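Long-range contact in aminopeptidase C (Lactobacillus rhamnosus, PDB 4K7C), which is probably a cysteine aminopeptidase of the papain-like C1 family, removing residues from the N-terminal ends of peptides: residues 62-70 / 162-170. Sequence-based numbering, arbitrary orientation. Where two conformers were deposited one is given.
Sequences SNQKQSGRC and ETYSSSKSN
R69 meets E162 end-on, as a two-nitrogen salt bridge. R69 CB points toward 162-170. CG continues the chain, and CD passes 4.1 Å from S166 O. There the chain bends (chi3 -62°) and lays the guanidinium beneath that carbonyl. S166 O sits over one face, 3.0 Å from R69 CZ, without a hydrogen bond. R69 NE donates to S67 OG at 2.8 Å. R69 NH1 gives E162 OE2 a nearly straight bond of 3.0 Å (168°), on the syn lone pair. R69 NH2 reaches E162 OE1 at 3.0 Å from above the carboxylate plane. The guanidinium and carboxylate planes are turned 44° apart. R69 NH2 also donates to Q64 O, which lies in the guanidinium plane, so bonds to both segments fix the group's rotation. S166 OG and S167 OG both donate to E162 OE1, which holds the carboxylate in place. Q66 and K168 form a single backbone bridge: Q66 N donates to S167 O at 2.9 Å, and S169 N to Q66 O at 3.1 Å. F100 makes a cation-pi contact with R69. The run from Q64 to C70, which opens helix 70-87 and touches H364, is consistent with the Gln-to-Cys active-site segment of papain-like peptidases.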
loop_
_atom_site.group_PDB
_atom_site.type_symbol
_atom_site.label_atom_id
_atom_site.label_comp_id
_atom_site.label_asym_id
_atom_site.label_seq_id
_atom_site.Cartn_x
_atom_site.Cartn_y
_atom_site.Cartn_z
ATOM N N SER A 62 -9.802 -4.083 -23.532
ATOM C CA SER A 62 -10.488 -4.968 -22.606
ATOM C C SER A 62 -9.399 -5.679 -21.747
ATOM O O SER A 62 -8.175 -5.487 -21.957
ATOM C CB SER A 62 -11.354 -5.991 -23.402
ATOM O OG SER A 62 -10.598 -6.649 -24.396
ATOM N N ASN A 63 -9.816 -6.483 -20.788
ATOM C CA ASN A 63 -8.914 -7.125 -19.841
ATOM C C ASN A 63 -9.482 -8.461 -19.424
ATOM O O ASN A 63 -10.530 -8.541 -18.743
ATOM C CB ASN A 63 -8.756 -6.249 -18.580
ATOM C CG ASN A 63 -7.674 -6.770 -17.663
ATOM O OD1 ASN A 63 -7.130 -7.849 -17.857
ATOM N ND2 ASN A 63 -7.371 -5.996 -16.641
ATOM N N GLN A 64 -8.807 -9.522 -19.852
ATOM C CA GLN A 64 -9.167 -10.906 -19.561
ATOM C C GLN A 64 -8.851 -11.386 -18.160
ATOM O O GLN A 64 -9.332 -12.437 -17.725
ATOM C CB GLN A 64 -8.489 -11.794 -20.610
ATOM C CG GLN A 64 -7.001 -12.052 -20.362
ATOM C CD GLN A 64 -6.333 -12.599 -21.559
ATOM O OE1 GLN A 64 -6.365 -12.008 -22.644
ATOM N NE2 GLN A 64 -5.824 -13.787 -21.416
ATOM N N LYS A 65 -8.062 -10.604 -17.437
ATOM C CA LYS A 65 -7.686 -10.950 -16.075
ATOM C C LYS A 65 -7.005 -12.297 -15.988
ATOM O O LYS A 65 -6.260 -12.653 -16.917
ATOM C CB LYS A 65 -8.890 -10.732 -15.162
ATOM C CG LYS A 65 -9.280 -9.267 -15.239
ATOM C CD LYS A 65 -10.258 -8.871 -14.150
ATOM C CE LYS A 65 -10.582 -7.374 -14.191
ATOM N NZ LYS A 65 -11.692 -7.017 -13.253
ATOM N N GLN A 66 -7.286 -13.077 -14.951
ATOM C CA GLN A 66 -6.573 -14.282 -14.727
ATOM C C GLN A 66 -7.356 -15.416 -15.391
ATOM O O GLN A 66 -7.852 -16.364 -14.766
ATOM C CB GLN A 66 -6.336 -14.504 -13.227
ATOM C CG GLN A 66 -5.528 -13.388 -12.607
ATOM C CD GLN A 66 -5.444 -13.543 -11.104
ATOM O OE1 GLN A 66 -6.285 -13.033 -10.350
ATOM N NE2 GLN A 66 -4.420 -14.188 -10.659
ATOM N N SER A 67 -7.312 -15.364 -16.714
ATOM C CA SER A 67 -7.893 -16.406 -17.494
ATOM C C SER A 67 -7.115 -16.484 -18.822
ATOM O O SER A 67 -6.335 -15.573 -19.162
ATOM C CB SER A 67 -9.385 -16.092 -17.802
ATOM O OG SER A 67 -9.486 -15.068 -18.752
ATOM N N GLY A 68 -7.252 -17.620 -19.501
ATOM C CA GLY A 68 -6.570 -17.826 -20.824
ATOM C C GLY A 68 -7.514 -17.606 -22.009
ATOM O O GLY A 68 -7.499 -18.390 -22.978
ATOM N N ARG A 69 -8.239 -16.483 -22.008
ATOM C CA ARG A 69 -9.304 -16.256 -22.942
ATOM C C ARG A 69 -8.841 -15.303 -24.054
ATOM O O ARG A 69 -9.675 -14.737 -24.734
ATOM C CB ARG A 69 -10.562 -15.670 -22.252
ATOM C CG ARG A 69 -11.213 -16.611 -21.330
ATOM C CD ARG A 69 -12.430 -16.032 -20.626
ATOM N NE ARG A 69 -12.063 -14.875 -19.795
ATOM C CZ ARG A 69 -12.902 -14.010 -19.287
ATOM N NH1 ARG A 69 -14.220 -14.034 -19.552
ATOM N NH2 ARG A 69 -12.420 -13.033 -18.534
ATOM N N CYS A 70 -7.521 -15.187 -24.279
ATOM C CA CYS A 70 -7.028 -14.171 -25.234
ATOM C C CYS A 70 -7.729 -14.302 -26.598
ATOM O O CYS A 70 -8.264 -13.330 -27.089
ATOM C CB CYS A 70 -5.521 -14.274 -25.371
ATOM S SG CYS A 70 -5.124 -15.848 -26.074
ATOM N N GLU A 162 -18.977 -10.480 -16.192
ATOM C CA GLU A 162 -18.026 -11.341 -15.527
ATOM C C GLU A 162 -18.501 -11.821 -14.133
ATOM O O GLU A 162 -19.231 -11.147 -13.387
ATOM C CB GLU A 162 -16.616 -10.638 -15.392
ATOM C CG GLU A 162 -16.045 -10.265 -16.747
ATOM C CD GLU A 162 -15.490 -11.492 -17.435
ATOM O OE1 GLU A 162 -14.654 -12.170 -16.783
ATOM O OE2 GLU A 162 -15.893 -11.748 -18.608
ATOM N N THR A 163 -17.989 -12.973 -13.777
ATOM C CA THR A 163 -18.092 -13.542 -12.447
ATOM C C THR A 163 -16.663 -13.773 -11.873
ATOM O O THR A 163 -15.670 -13.432 -12.492
ATOM C CB THR A 163 -18.812 -14.866 -12.473
ATOM O OG1 THR A 163 -17.985 -15.805 -13.146
ATOM C CG2 THR A 163 -20.261 -14.765 -13.166
ATOM N N TYR A 164 -16.612 -14.256 -10.655
ATOM C CA TYR A 164 -15.339 -14.658 -10.016
ATOM C C TYR A 164 -14.567 -15.553 -10.924
ATOM O O TYR A 164 -13.429 -15.288 -11.168
ATOM C CB TYR A 164 -15.552 -15.260 -8.610
ATOM C CG TYR A 164 -14.280 -15.607 -7.908
ATOM C CD1 TYR A 164 -13.775 -14.828 -6.880
ATOM C CD2 TYR A 164 -13.581 -16.755 -8.265
ATOM C CE1 TYR A 164 -12.530 -15.153 -6.304
ATOM C CE2 TYR A 164 -12.419 -17.105 -7.632
ATOM C CZ TYR A 164 -11.933 -16.308 -6.634
ATOM O OH TYR A 164 -10.768 -16.665 -6.000
ATOM N N SER A 165 -15.173 -16.636 -11.420
ATOM C CA SER A 165 -14.455 -17.681 -12.107
ATOM C C SER A 165 -14.093 -17.244 -13.528
ATOM O O SER A 165 -13.137 -17.699 -14.064
ATOM C CB SER A 165 -15.258 -18.954 -12.155
ATOM O OG SER A 165 -15.428 -19.504 -10.909
ATOM N N SER A 166 -14.912 -16.400 -14.132
ATOM C CA SER A 166 -14.621 -16.030 -15.523
ATOM C C SER A 166 -13.360 -15.201 -15.589
ATOM O O SER A 166 -12.633 -15.283 -16.568
ATOM C CB SER A 166 -15.770 -15.253 -16.209
ATOM O OG SER A 166 -16.139 -14.031 -15.592
ATOM N N SER A 167 -13.114 -14.406 -14.553
ATOM C CA SER A 167 -11.964 -13.540 -14.463
ATOM C C SER A 167 -10.794 -14.171 -13.606
ATOM O O SER A 167 -9.691 -13.589 -13.485
ATOM C CB SER A 167 -12.422 -12.144 -13.988
ATOM O OG SER A 167 -12.829 -11.297 -15.093
ATOM N N LYS A 168 -10.988 -15.393 -13.091
ATOM C CA LYS A 168 -9.996 -16.153 -12.339
ATOM C C LYS A 168 -10.384 -17.618 -12.434
ATOM O O LYS A 168 -11.076 -18.134 -11.548
ATOM C CB LYS A 168 -9.952 -15.678 -10.903
ATOM C CG LYS A 168 -8.864 -16.182 -9.992
ATOM C CD LYS A 168 -8.761 -15.202 -8.803
ATOM C CE LYS A 168 -7.963 -15.791 -7.652
ATOM N NZ LYS A 168 -6.992 -16.839 -8.073
ATOM N N SER A 169 -10.042 -18.216 -13.587
ATOM C CA SER A 169 -10.604 -19.504 -13.989
ATOM C C SER A 169 -9.906 -20.730 -13.446
ATOM O O SER A 169 -10.327 -21.875 -13.731
ATOM C CB SER A 169 -10.601 -19.603 -15.487
ATOM O OG SER A 169 -9.285 -19.354 -16.014
ATOM N N ASN A 170 -8.831 -20.528 -12.683
ATOM C CA ASN A 170 -8.048 -21.695 -12.222
ATOM C C ASN A 170 -8.856 -22.760 -11.498
ATOM O O ASN A 170 -8.746 -23.944 -11.806
ATOM C CB ASN A 170 -6.829 -21.256 -11.406
ATOM C CG ASN A 170 -5.722 -20.634 -12.272
HETATM O O HOH W 1 -12.391 -9.861 -17.378
HETATM O O HOH W 2 -13.855 -8.948 -13.749
HETATM O O HOH W 3 -8.693 -11.907 -11.307
#